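Local atomic coordinates of transcriptional regulator Tm0710 (Thermotoga maritima, PDB entry 2A61), a protein that probably binds DNA as a homodimer and regulates transcription, as expected of a winged-helix protein of the MarR family. Residues G30-Q35 / V68-A73; Q35-Q40 / V55-A60; K41-G46 / V100-I105. All blocks are in the same frame, centred on the assembly; numbering follows the deposited sequence.

Contact 1: G30-Q35 / V68-A73; sequences GITPAQ and VKRLEA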
ATOM      1  N   GLY A  30      -7.384   9.895 -14.724  1.00 22.19           N
ATOM      2  CA  GLY A  30      -7.963   8.619 -15.137  1.00 21.32           C
ATOM      3  C   GLY A  30      -7.083   7.404 -14.930  1.00 21.32           C
ATOM      4  O   GLY A  30      -7.277   6.377 -15.642  1.00 21.68           O
ATOM      5  N   ILE A  31      -6.120   7.499 -13.988  1.00 18.68           N
ATOM      6  CA  ILE A  31      -5.175   6.360 -13.714  1.00 17.96           C
ATOM      7  C   ILE A  31      -5.719   5.421 -12.646  1.00 16.79           C
ATOM      8  O   ILE A  31      -6.174   5.859 -11.594  1.00 16.00           O
ATOM      9  CB  ILE A  31      -3.733   6.896 -13.406  1.00 18.11           C
ATOM     10  CG1 ILE A  31      -3.231   7.623 -14.680  1.00 19.05           C
ATOM     11  CG2 ILE A  31      -2.751   5.778 -12.916  1.00 17.43           C
ATOM     12  CD1 ILE A  31      -2.033   8.515 -14.453  1.00 14.67           C
ATOM     13  N   THR A  32      -5.747   4.126 -12.934  1.00 16.38           N
ATOM     14  CA  THR A  32      -6.347   3.195 -11.978  1.00 17.39           C
ATOM     15  C   THR A  32      -5.301   2.835 -10.894  1.00 17.37           C
ATOM     16  O   THR A  32      -4.087   3.039 -11.098  1.00 15.84           O
ATOM     17  CB  THR A  32      -6.841   1.889 -12.656  1.00 16.91           C
ATOM     18  OG1 THR A  32      -5.701   1.072 -12.975  1.00 16.81           O
ATOM     19  CG2 THR A  32      -7.698   2.167 -13.973  1.00 17.66           C
ATOM     20  N   PRO A  33      -5.759   2.311  -9.729  1.00 16.66           N
ATOM     21  CA  PRO A  33      -4.801   1.842  -8.671  1.00 16.53           C
ATOM     22  C   PRO A  33      -3.653   0.907  -9.151  1.00 17.90           C
ATOM     23  O   PRO A  33      -2.482   1.102  -8.756  1.00 18.81           O
ATOM     24  CB  PRO A  33      -5.717   1.132  -7.667  1.00 16.56           C
ATOM     25  CG  PRO A  33      -7.061   1.885  -7.830  1.00 14.71           C
ATOM     26  CD  PRO A  33      -7.186   2.265  -9.291  1.00 16.05           C
ATOM     27  N   ALA A  34      -3.980  -0.091  -9.977  1.00 17.02           N
ATOM     28  CA  ALA A  34      -2.984  -1.003 -10.489  1.00 17.08           C
ATOM     29  C   ALA A  34      -2.046  -0.297 -11.455  1.00 17.70           C
ATOM     30  O   ALA A  34      -0.832  -0.542 -11.434  1.00 16.32           O
ATOM     31  CB  ALA A  34      -3.639  -2.195 -11.159  1.00 16.69           C
ATOM     32  N   GLN A  35      -2.589   0.595 -12.286  1.00 16.85           N
ATOM     33  CA  GLN A  35      -1.739   1.406 -13.150  1.00 16.26           C
ATOM     34  C   GLN A  35      -0.786   2.293 -12.350  1.00 15.44           C
ATOM     35  O   GLN A  35       0.370   2.452 -12.729  1.00 14.00           O
ATOM     36  CB  GLN A  35      -2.560   2.277 -14.065  1.00 17.04           C
ATOM     37  CG  GLN A  35      -3.252   1.558 -15.262  1.00 15.03           C
ATOM     38  CD  GLN A  35      -3.934   2.593 -16.169  1.00 18.03           C
ATOM     39  OE1 GLN A  35      -4.727   3.398 -15.687  1.00 17.14           O
ATOM     40  NE2 GLN A  35      -3.608   2.586 -17.487  1.00 20.07           N
ATOM     41  N   VAL A  68      -0.224  -1.529 -19.093  1.00 16.50           N
ATOM     42  CA  VAL A  68       0.965  -0.843 -19.637  1.00 16.30           C
ATOM     43  C   VAL A  68       0.643  -0.195 -21.002  1.00 16.88           C
ATOM     44  O   VAL A  68       1.050   0.919 -21.277  1.00 16.30           O
ATOM     45  CB  VAL A  68       2.126  -1.840 -19.727  1.00 16.00           C
ATOM     46  CG1 VAL A  68       3.260  -1.305 -20.603  1.00 18.92           C
ATOM     47  CG2 VAL A  68       2.635  -2.193 -18.260  1.00 13.95           C
ATOM     48  N   LYS A  69      -0.084  -0.914 -21.838  1.00 18.46           N
ATOM     49  CA  LYS A  69      -0.464  -0.411 -23.192  1.00 19.78           C
ATOM     50  C   LYS A  69      -1.183   0.937 -23.137  1.00 18.62           C
ATOM     51  O   LYS A  69      -0.936   1.818 -23.959  1.00 15.88           O
ATOM     52  CB  LYS A  69      -1.367  -1.454 -23.850  1.00 21.29           C
ATOM     53  CG  LYS A  69      -2.001  -1.083 -25.168  1.00 24.41           C
ATOM     54  CD  LYS A  69      -2.801  -2.264 -25.738  1.00 24.64           C
ATOM     55  CE  LYS A  69      -4.023  -2.635 -24.854  1.00 27.08           C
ATOM     56  NZ  LYS A  69      -4.742  -3.843 -25.339  1.00 30.70           N
ATOM     57  N   ARG A  70      -2.075   1.089 -22.155  1.00 18.32           N
ATOM     58  CA  ARG A  70      -2.791   2.364 -21.942  1.00 18.77           C
ATOM     59  C   ARG A  70      -1.847   3.436 -21.408  1.00 17.68           C
ATOM     60  O   ARG A  70      -1.901   4.570 -21.820  1.00 17.33           O
ATOM     61  CB  ARG A  70      -3.875   2.192 -20.910  1.00 18.36           C
ATOM     62  CG  ARG A  70      -5.232   1.774 -21.427  1.00 22.59           C
ATOM     63  CD  ARG A  70      -6.201   1.953 -20.191  1.00 27.09           C
ATOM     64  NE  ARG A  70      -6.225   0.682 -19.511  1.00 25.54           N
ATOM     65  CZ  ARG A  70      -6.680   0.455 -18.294  1.00 23.10           C
ATOM     66  NH1 ARG A  70      -7.148   1.435 -17.537  1.00 25.73           N
ATOM     67  NH2 ARG A  70      -6.658  -0.780 -17.862  1.00 22.60           N
ATOM     68  N   LEU A  71      -0.977   3.067 -20.472  1.00 17.90           N
ATOM     69  CA  LEU A  71       0.001   4.033 -19.954  1.00 17.05           C
ATOM     70  C   LEU A  71       0.967   4.524 -21.030  1.00 17.38           C
ATOM     71  O   LEU A  71       1.399   5.672 -20.990  1.00 18.89           O
ATOM     72  CB  LEU A  71       0.773   3.442 -18.752  1.00 16.83           C
ATOM     73  CG  LEU A  71      -0.012   3.281 -17.442  1.00 15.48           C
ATOM     74  CD1 LEU A  71       0.801   2.481 -16.398  1.00 16.15           C
ATOM     75  CD2 LEU A  71      -0.420   4.652 -16.833  1.00 17.45           C
ATOM     76  N   GLU A  72       1.391   3.624 -21.914  1.00 17.35           N
ATOM     77  CA  GLU A  72       2.264   3.964 -23.062  1.00 18.85           C
ATOM     78  C   GLU A  72       1.506   4.849 -24.066  1.00 18.37           C
ATOM     79  O   GLU A  72       1.996   5.908 -24.462  1.00 17.55           O
ATOM     80  CB  GLU A  72       2.737   2.673 -23.757  1.00 17.50           C
ATOM     81  CG  GLU A  72       3.841   1.929 -22.975  1.00 20.20           C
ATOM     82  CD  GLU A  72       4.485   0.840 -23.813  1.00 22.46           C
ATOM     83  OE1 GLU A  72       3.833  -0.215 -24.014  1.00 24.16           O
ATOM     84  OE2 GLU A  72       5.630   1.068 -24.317  1.00 25.84           O
ATOM     85  N   ALA A  73       0.288   4.443 -24.425  1.00 18.76           N
ATOM     86  CA  ALA A  73      -0.506   5.253 -25.392  1.00 20.44           C
ATOM     87  C   ALA A  73      -0.781   6.656 -24.845  1.00 20.66           C
ATOM     88  O   ALA A  73      -0.762   7.639 -25.607  1.00 21.23           O
ATOM     89  CB  ALA A  73      -1.858   4.537 -25.746  1.00 21.16           C
TER
HETATM   90  O   HOH W   1      -7.630   3.790 -17.396  1.00 37.55           O
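Gln35 reaches across to Arg70 and Leu71, and the contact can be read along its side chain. CB lies 4.1 Å from Leu71 CD1; that methyl also approaches the Gln35 carbonyl O, at 3.7 Å. With CG anti to the carbonyl carbon (chi1 -75°) and the chain extended beyond it, the amide passes alongside Leu71, the two side chains running in opposite directions. CD sits over one face of the Arg70 guanidinium, 3.7 Å from NH1. OE1 turns back to its own segment and accepts from Thr32 N at 3.0 Å, in the carbonyl plane on a lone pair, with a nearly straight N-H...O angle of 170°. In return Gln35 N donates to Thr32 OG1 at 3.2 Å. These reciprocal bonds define a capping box at the start of helix 33-45, the helix that packs here on helix 61-73, the probable recognition helix of the winged-helix domain. The Thr32 hydroxyl also bonds to Gly58 O of the second subunit. At the tip, NE2 rests 3.5 Å from Arg70 CB and 3.7 Å from Leu71 CG, and is offset toward the rim of the guanidinium; the amide and guanidinium planes stand 32° apart, so the overlap is tilted. NE2 adds a weak hydrogen bond to Leu67 O. Were this glutamine shortened to an alanine, Thr32 N would probably lose its capping acceptor and the guanidinium of Arg70 the amide lying over one face. From the edge of the guanidinium, near its plane, Thr32 CG2 meets NH1 at 3.7 Å.

Contact 2: Q35-Q40 / V55-A60; sequences QFDILQ and VLLGVA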
ATOM      1  N   GLN A  35      -2.589   0.595 -12.286  1.00 16.85           N
ATOM      2  CA  GLN A  35      -1.739   1.406 -13.150  1.00 16.26           C
ATOM      3  C   GLN A  35      -0.786   2.293 -12.350  1.00 15.44           C
ATOM      4  O   GLN A  35       0.370   2.452 -12.729  1.00 14.00           O
ATOM      5  CB  GLN A  35      -2.560   2.277 -14.065  1.00 17.04           C
ATOM      6  CG  GLN A  35      -3.252   1.558 -15.262  1.00 15.03           C
ATOM      7  CD  GLN A  35      -3.934   2.593 -16.169  1.00 18.03           C
ATOM      8  OE1 GLN A  35      -4.727   3.398 -15.687  1.00 17.14           O
ATOM      9  NE2 GLN A  35      -3.608   2.586 -17.487  1.00 20.07           N
ATOM     10  N   PHE A  36      -1.288   2.924 -11.296  1.00 14.32           N
ATOM     11  CA  PHE A  36      -0.435   3.753 -10.455  1.00 14.95           C
ATOM     12  C   PHE A  36       0.670   2.953  -9.739  1.00 15.10           C
ATOM     13  O   PHE A  36       1.798   3.419  -9.607  1.00 14.02           O
ATOM     14  CB  PHE A  36      -1.283   4.495  -9.398  1.00 14.67           C
ATOM     15  CG  PHE A  36      -0.480   5.366  -8.492  1.00 15.80           C
ATOM     16  CD1 PHE A  36       0.174   6.489  -8.990  1.00 19.47           C
ATOM     17  CD2 PHE A  36      -0.380   5.082  -7.137  1.00 16.82           C
ATOM     18  CE1 PHE A  36       0.935   7.300  -8.133  1.00 19.03           C
ATOM     19  CE2 PHE A  36       0.378   5.893  -6.297  1.00 14.46           C
ATOM     20  CZ  PHE A  36       1.024   6.990  -6.813  1.00 15.38           C
ATOM     21  N   ASP A  37       0.325   1.754  -9.280  1.00 15.60           N
ATOM     22  CA  ASP A  37       1.303   0.854  -8.656  1.00 17.28           C
ATOM     23  C   ASP A  37       2.478   0.514  -9.614  1.00 17.12           C
ATOM     24  O   ASP A  37       3.632   0.429  -9.171  1.00 16.26           O
ATOM     25  CB  ASP A  37       0.634  -0.435  -8.205  1.00 16.51           C
ATOM     26  CG  ASP A  37      -0.229  -0.270  -6.952  1.00 23.01           C
ATOM     27  OD1 ASP A  37       0.023   0.618  -6.087  1.00 22.82           O
ATOM     28  OD2 ASP A  37      -1.203  -1.057  -6.865  1.00 26.01           O
ATOM     29  N   ILE A  38       2.175   0.298 -10.899  1.00 15.89           N
ATOM     30  CA  ILE A  38       3.229   0.163 -11.925  1.00 15.64           C
ATOM     31  C   ILE A  38       4.057   1.443 -12.039  1.00 15.96           C
ATOM     32  O   ILE A  38       5.294   1.391 -12.054  1.00 14.36           O
ATOM     33  CB  ILE A  38       2.650  -0.159 -13.316  1.00 15.86           C
ATOM     34  CG1 ILE A  38       2.000  -1.558 -13.303  1.00 14.91           C
ATOM     35  CG2 ILE A  38       3.694   0.041 -14.394  1.00 16.45           C
ATOM     36  CD1 ILE A  38       1.163  -1.806 -14.520  1.00 11.62           C
ATOM     37  N   LEU A  39       3.385   2.585 -12.118  1.00 14.91           N
ATOM     38  CA  LEU A  39       4.104   3.859 -12.315  1.00 16.90           C
ATOM     39  C   LEU A  39       4.967   4.209 -11.134  1.00 18.10           C
ATOM     40  O   LEU A  39       6.109   4.656 -11.319  1.00 17.64           O
ATOM     41  CB  LEU A  39       3.162   5.030 -12.553  1.00 17.64           C
ATOM     42  CG  LEU A  39       2.422   5.198 -13.859  1.00 21.05           C
ATOM     43  CD1 LEU A  39       1.454   6.404 -13.734  1.00 21.39           C
ATOM     44  CD2 LEU A  39       3.423   5.427 -14.984  1.00 23.35           C
ATOM     45  N   GLN A  40       4.433   4.036  -9.911  1.00 18.51           N
ATOM     46  CA  GLN A  40       5.208   4.368  -8.715  1.00 19.18           C
ATOM     47  C   GLN A  40       6.380   3.433  -8.443  1.00 17.29           C
ATOM     48  O   GLN A  40       7.405   3.887  -7.975  1.00 17.71           O
ATOM     49  CB  GLN A  40       4.329   4.588  -7.462  1.00 17.76           C
ATOM     50  CG  GLN A  40       3.770   3.379  -6.841  1.00 21.41           C
ATOM     51  CD  GLN A  40       3.215   3.654  -5.425  1.00 22.30           C
ATOM     52  OE1 GLN A  40       2.397   2.893  -4.917  1.00 28.47           O
ATOM     53  NE2 GLN A  40       3.673   4.735  -4.797  1.00 17.96           N
ATOM     54  N   VAL A  55       4.812  -9.958 -11.325  1.00 18.67           N
ATOM     55  CA  VAL A  55       5.143 -10.480  -9.985  1.00 19.29           C
ATOM     56  C   VAL A  55       4.778  -9.445  -8.928  1.00 19.63           C
ATOM     57  O   VAL A  55       4.194  -9.808  -7.914  1.00 20.25           O
ATOM     58  CB  VAL A  55       6.637 -10.931  -9.887  1.00 19.06           C
ATOM     59  CG1 VAL A  55       7.023 -11.270  -8.460  1.00 23.76           C
ATOM     60  CG2 VAL A  55       6.895 -12.158 -10.815  1.00 20.19           C
ATOM     61  N   LEU A  56       5.118  -8.178  -9.179  1.00 19.56           N
ATOM     62  CA  LEU A  56       4.800  -7.062  -8.290  1.00 22.63           C
ATOM     63  C   LEU A  56       3.314  -6.914  -8.004  1.00 21.96           C
ATOM     64  O   LEU A  56       2.889  -6.819  -6.834  1.00 21.58           O
ATOM     65  CB  LEU A  56       5.315  -5.725  -8.894  1.00 22.33           C
ATOM     66  CG  LEU A  56       4.719  -4.419  -8.323  1.00 26.60           C
ATOM     67  CD1 LEU A  56       5.412  -3.968  -6.978  1.00 27.95           C
ATOM     68  CD2 LEU A  56       4.704  -3.319  -9.390  1.00 24.92           C
ATOM     69  N   LEU A  57       2.516  -6.854  -9.072  1.00 20.90           N
ATOM     70  CA  LEU A  57       1.068  -6.721  -8.902  1.00 21.12           C
ATOM     71  C   LEU A  57       0.418  -7.994  -8.440  1.00 20.92           C
ATOM     72  O   LEU A  57      -0.590  -7.959  -7.719  1.00 20.73           O
ATOM     73  CB  LEU A  57       0.391  -6.276 -10.198  1.00 20.73           C
ATOM     74  CG  LEU A  57       0.691  -4.870 -10.676  1.00 20.09           C
ATOM     75  CD1 LEU A  57       0.196  -4.646 -12.121  1.00 19.30           C
ATOM     76  CD2 LEU A  57       0.151  -3.851  -9.745  1.00 22.83           C
ATOM     77  N   GLY A  58       1.001  -9.119  -8.832  1.00 21.11           N
ATOM     78  CA  GLY A  58       0.371 -10.433  -8.618  1.00 21.34           C
ATOM     79  C   GLY A  58      -0.757 -10.737  -9.580  1.00 22.15           C
ATOM     80  O   GLY A  58      -1.747 -11.410  -9.209  1.00 21.76           O
ATOM     81  N   VAL A  59      -0.615 -10.238 -10.815  1.00 22.09           N
ATOM     82  CA  VAL A  59      -1.577 -10.515 -11.894  1.00 21.86           C
ATOM     83  C   VAL A  59      -0.873 -11.146 -13.108  1.00 22.62           C
ATOM     84  O   VAL A  59       0.330 -10.946 -13.315  1.00 21.85           O
ATOM     85  CB  VAL A  59      -2.400  -9.242 -12.345  1.00 22.45           C
ATOM     86  CG1 VAL A  59      -3.383  -8.754 -11.212  1.00 19.96           C
ATOM     87  CG2 VAL A  59      -1.497  -8.104 -12.890  1.00 20.35           C
ATOM     88  N   ALA A  60      -1.633 -11.886 -13.906  1.00 23.10           N
ATOM     89  CA  ALA A  60      -1.155 -12.464 -15.164  1.00 24.18           C
ATOM     90  C   ALA A  60      -0.522 -11.440 -16.118  1.00 25.07           C
ATOM     91  O   ALA A  60      -0.796 -10.218 -16.050  1.00 24.97           O
ATOM     92  CB  ALA A  60      -2.297 -13.213 -15.862  1.00 23.90           C
TER
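Ile38 and Leu57 meet at about a right angle, one side chain laid across the other. A single methyl of Leu57 makes the crossing: CD1 lies 3.8 Å from Ile38 CG1 and equally 3.8 Å from Ile38 CD1, so it straddles the outer bond of the isoleucine. The torsions explain the reach. Although the CB of Leu57 does not head for helix 33-45, CG is anti to the carbonyl carbon (chi1 -68°), and the extended chi2 of 168° carries the branched end nearer.

The other branch of Leu57 takes a different partner. CD2 packs on Asp37 CB at 3.8 Å, which means that the methylene, not the carboxylate, supplies the apolar surface of the aspartate here. Its charged end is engaged by Arg23, through a salt bridge from Asp37 OD1. Leu57 thus uses both methyls, one for each of two consecutive residues, and Asp37 and Leu57 are also the pair with the nearest CA atoms, 7.6 Å apart. Leu56 adds one approach, its CD2 coming to 3.9 Å from the backbone O of Asp37.

Leu67, on helix 61-73, touches both Ile38 and Leu57, so three helices contribute to this apolar cluster. Just beyond Leu57 the chain turns: Gly58, with a positive phi of 76°, is the C-prime residue of a Schellman motif, in which Val59 N bonds to Ser54 O and Gly58 N to Val55 O. A short helix ended by a glycine turn and followed at once by helix 61-73, with both packed against helix 33-45, is the arrangement of a helix-turn-helix within a MarR-type DNA-binding domain.

Contact 3: K41-G46 / V100-I105; sequences KIYFEG and VIEKVI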
ATOM      1  N   LYS A  41       6.231   2.155  -8.784  1.00 16.88           N
ATOM      2  CA  LYS A  41       7.334   1.199  -8.736  1.00 18.24           C
ATOM      3  C   LYS A  41       8.496   1.584  -9.648  1.00 17.80           C
ATOM      4  O   LYS A  41       9.658   1.554  -9.212  1.00 16.69           O
ATOM      5  CB  LYS A  41       6.839  -0.194  -9.080  1.00 17.95           C
ATOM      6  CG  LYS A  41       7.894  -1.272  -9.041  1.00 25.01           C
ATOM      7  CD  LYS A  41       8.688  -1.333  -7.698  1.00 28.55           C
ATOM      8  CE  LYS A  41       7.816  -1.604  -6.455  1.00 30.20           C
ATOM      9  NZ  LYS A  41       8.562  -1.591  -5.110  1.00 32.62           N
ATOM     10  N   ILE A  42       8.180   1.976 -10.882  1.00 17.11           N
ATOM     11  CA  ILE A  42       9.200   2.368 -11.834  1.00 17.49           C
ATOM     12  C   ILE A  42       9.764   3.721 -11.402  1.00 16.79           C
ATOM     13  O   ILE A  42      10.956   3.979 -11.568  1.00 17.47           O
ATOM     14  CB  ILE A  42       8.646   2.416 -13.307  1.00 17.68           C
ATOM     15  CG1 ILE A  42       8.202   1.022 -13.751  1.00 16.91           C
ATOM     16  CG2 ILE A  42       9.692   3.004 -14.275  1.00 16.55           C
ATOM     17  CD1 ILE A  42       7.284   1.003 -15.075  1.00 17.64           C
ATOM     18  N   TYR A  43       8.915   4.589 -10.856  1.00 15.01           N
ATOM     19  CA  TYR A  43       9.368   5.896 -10.412  1.00 16.40           C
ATOM     20  C   TYR A  43      10.459   5.758  -9.344  1.00 16.55           C
ATOM     21  O   TYR A  43      11.447   6.479  -9.357  1.00 16.27           O
ATOM     22  CB  TYR A  43       8.203   6.701  -9.842  1.00 17.20           C
ATOM     23  CG  TYR A  43       8.585   8.065  -9.278  1.00 19.11           C
ATOM     24  CD1 TYR A  43       8.478   9.217 -10.060  1.00 21.63           C
ATOM     25  CD2 TYR A  43       9.023   8.205  -7.937  1.00 18.49           C
ATOM     26  CE1 TYR A  43       8.833  10.477  -9.537  1.00 20.66           C
ATOM     27  CE2 TYR A  43       9.368   9.445  -7.409  1.00 20.00           C
ATOM     28  CZ  TYR A  43       9.235  10.569  -8.216  1.00 21.24           C
ATOM     29  OH  TYR A  43       9.551  11.786  -7.716  1.00 24.92           O
ATOM     30  N   PHE A  44      10.261   4.811  -8.440  1.00 17.68           N
ATOM     31  CA  PHE A  44      11.183   4.652  -7.319  1.00 19.26           C
ATOM     32  C   PHE A  44      12.348   3.721  -7.616  1.00 20.26           C
ATOM     33  O   PHE A  44      13.467   3.975  -7.123  1.00 21.89           O
ATOM     34  CB  PHE A  44      10.437   4.235  -6.033  1.00 19.18           C
ATOM     35  CG  PHE A  44       9.625   5.349  -5.411  1.00 19.63           C
ATOM     36  CD1 PHE A  44      10.250   6.514  -4.935  1.00 20.65           C
ATOM     37  CD2 PHE A  44       8.233   5.221  -5.281  1.00 18.80           C
ATOM     38  CE1 PHE A  44       9.496   7.553  -4.330  1.00 17.38           C
ATOM     39  CE2 PHE A  44       7.456   6.251  -4.723  1.00 21.47           C
ATOM     40  CZ  PHE A  44       8.075   7.417  -4.270  1.00 22.02           C
ATOM     41  N   GLU A  45      12.114   2.653  -8.377  1.00 19.10           N
ATOM     42  CA  GLU A  45      13.140   1.635  -8.598  1.00 20.07           C
ATOM     43  C   GLU A  45      13.708   1.600 -10.006  1.00 21.17           C
ATOM     44  O   GLU A  45      14.682   0.884 -10.280  1.00 22.98           O
ATOM     45  CB  GLU A  45      12.617   0.261  -8.214  1.00 19.66           C
ATOM     46  CG  GLU A  45      11.845   0.245  -6.935  1.00 22.02           C
ATOM     47  CD  GLU A  45      11.665  -1.149  -6.410  1.00 25.84           C
ATOM     48  OE1 GLU A  45      11.379  -1.279  -5.204  1.00 31.36           O
ATOM     49  OE2 GLU A  45      11.862  -2.121  -7.182  1.00 28.76           O
ATOM     50  N   GLY A  46      13.130   2.392 -10.905  1.00 19.58           N
ATOM     51  CA  GLY A  46      13.592   2.405 -12.282  1.00 20.14           C
ATOM     52  C   GLY A  46      12.981   1.319 -13.156  1.00 19.22           C
ATOM     53  O   GLY A  46      11.983   0.706 -12.790  1.00 19.88           O
ATOM     54  N   VAL A 100       2.744  12.758 -12.324  1.00 18.89           N
ATOM     55  CA  VAL A 100       1.636  12.095 -11.641  1.00 18.46           C
ATOM     56  C   VAL A 100       2.123  11.768 -10.193  1.00 17.31           C
ATOM     57  O   VAL A 100       1.490  12.187  -9.239  1.00 16.42           O
ATOM     58  CB  VAL A 100       1.224  10.791 -12.344  1.00 17.24           C
ATOM     59  CG1 VAL A 100       0.134  10.058 -11.502  1.00 18.42           C
ATOM     60  CG2 VAL A 100       0.738  11.035 -13.791  1.00 18.67           C
ATOM     61  N   ILE A 101       3.259  11.059 -10.051  1.00 17.03           N
ATOM     62  CA  ILE A 101       3.800  10.750  -8.724  1.00 18.38           C
ATOM     63  C   ILE A 101       4.033  12.026  -7.911  1.00 18.88           C
ATOM     64  O   ILE A 101       3.675  12.090  -6.731  1.00 17.62           O
ATOM     65  CB  ILE A 101       5.096   9.850  -8.811  1.00 19.51           C
ATOM     66  CG1 ILE A 101       4.703   8.388  -9.061  1.00 21.41           C
ATOM     67  CG2 ILE A 101       5.832   9.813  -7.487  1.00 19.97           C
ATOM     68  CD1 ILE A 101       4.387   8.095 -10.460  1.00 20.19           C
ATOM     69  N   GLU A 102       4.611  13.052  -8.559  1.00 19.21           N
ATOM     70  CA  GLU A 102       4.862  14.342  -7.895  1.00 20.89           C
ATOM     71  C   GLU A 102       3.582  15.014  -7.377  1.00 20.33           C
ATOM     72  O   GLU A 102       3.596  15.649  -6.328  1.00 20.44           O
ATOM     73  CB  GLU A 102       5.568  15.292  -8.868  1.00 21.19           C
ATOM     74  CG  GLU A 102       6.999  14.843  -9.190  1.00 24.19           C
ATOM     75  CD  GLU A 102       7.716  15.676 -10.243  1.00 25.17           C
ATOM     76  OE1 GLU A 102       7.097  16.557 -10.933  1.00 30.05           O
ATOM     77  OE2 GLU A 102       8.923  15.422 -10.388  1.00 30.03           O
ATOM     78  N   LYS A 103       2.498  14.923  -8.151  1.00 20.53           N
ATOM     79  CA  LYS A 103       1.170  15.432  -7.716  1.00 20.38           C
ATOM     80  C   LYS A 103       0.549  14.633  -6.571  1.00 18.44           C
ATOM     81  O   LYS A 103      -0.101  15.201  -5.693  1.00 18.03           O
ATOM     82  CB  LYS A 103       0.220  15.540  -8.909  1.00 21.43           C
ATOM     83  CG  LYS A 103       0.468  16.841  -9.721  1.00 25.70           C
ATOM     84  CD  LYS A 103      -0.368  16.973 -11.014  1.00 25.14           C
ATOM     85  CE  LYS A 103       0.139  18.163 -11.859  1.00 28.41           C
ATOM     86  NZ  LYS A 103      -0.314  18.082 -13.299  1.00 32.90           N
ATOM     87  N   VAL A 104       0.763  13.326  -6.558  1.00 17.82           N
ATOM     88  CA  VAL A 104       0.380  12.502  -5.401  1.00 17.42           C
ATOM     89  C   VAL A 104       1.121  12.960  -4.094  1.00 17.98           C
ATOM     90  O   VAL A 104       0.502  13.132  -3.011  1.00 17.42           O
ATOM     91  CB  VAL A 104       0.567  10.979  -5.708  1.00 16.06           C
ATOM     92  CG1 VAL A 104       0.439  10.124  -4.433  1.00 17.06           C
ATOM     93  CG2 VAL A 104      -0.418  10.518  -6.790  1.00 15.23           C
ATOM     94  N   ILE A 105       2.436  13.122  -4.212  1.00 18.44           N
ATOM     95  CA  ILE A 105       3.288  13.526  -3.098  1.00 17.36           C
ATOM     96  C   ILE A 105       2.916  14.931  -2.600  1.00 17.06           C
ATOM     97  O   ILE A 105       2.753  15.164  -1.384  1.00 14.91           O
ATOM     98  CB  ILE A 105       4.797  13.428  -3.503  1.00 18.37           C
ATOM     99  CG1 ILE A 105       5.168  11.945  -3.717  1.00 14.91           C
ATOM    100  CG2 ILE A 105       5.649  14.080  -2.452  1.00 16.14           C
ATOM    101  CD1 ILE A 105       6.551  11.698  -4.256  1.00 20.02           C
TER
HETATM  102  O   HOH W   2      10.339  13.587  -9.404  1.00 33.79           O
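Tyr43 lays one face of its ring over the CG2 methyl of Ile101, which lies 3.4 Å from the ring centroid and only 5° off the normal. This is a CH-pi contact of nearly ideal centring, and the near-equal approaches confirm it: CG2 is 3.6 Å from Tyr43 CE2 and 3.7 Å from CG. Ile101 CB adds to the overlap beside CD1, at 3.7 Å, while CG1 runs back toward the tyrosine CB at 4.0 Å. A chi1 of 177°, with CG opposite the backbone nitrogen, brings the ring over Ile101.

The same ring serves a second neighbour: Tyr43 CD2 stands 3.6 Å above the centre of the Phe44 ring. At the phenolic end a water links the two helices, 2.6 Å from Tyr43 OH and donating to Glu102 OE2 at 2.5 Å. That carboxylate oxygen also forms a salt bridge with Arg95, which probably helps to fix its position. Ile93 of strand 88-93 touches both Tyr43 and Ile101. The contact therefore lies where the winged-helix domain joins the long helix 95-119, which in MarR-family proteins leads from the wing into the dimerisation region.

Overall arrangement
All three contacts use helix 33-45, taken in order from its N-terminal cap (contact 1) through its middle (contact 2) to its C-terminal end (contact 3). Contacts 1 and 2 share Gln35, and their centres lie about 10 Å apart, and the centre of contact 3 is about 13 Å from the centre of each. Along the chain, contact 2 is nested inside the loop closed by contact 1, whereas contact 3 crosses both. Helices 50-57 and 61-73 of the presumed helix-turn-helix and the long helix 95-119 are thereby gathered round one central helix. Since each contact also touches the second subunit, this helix plausibly couples the DNA-binding elements to the dimer.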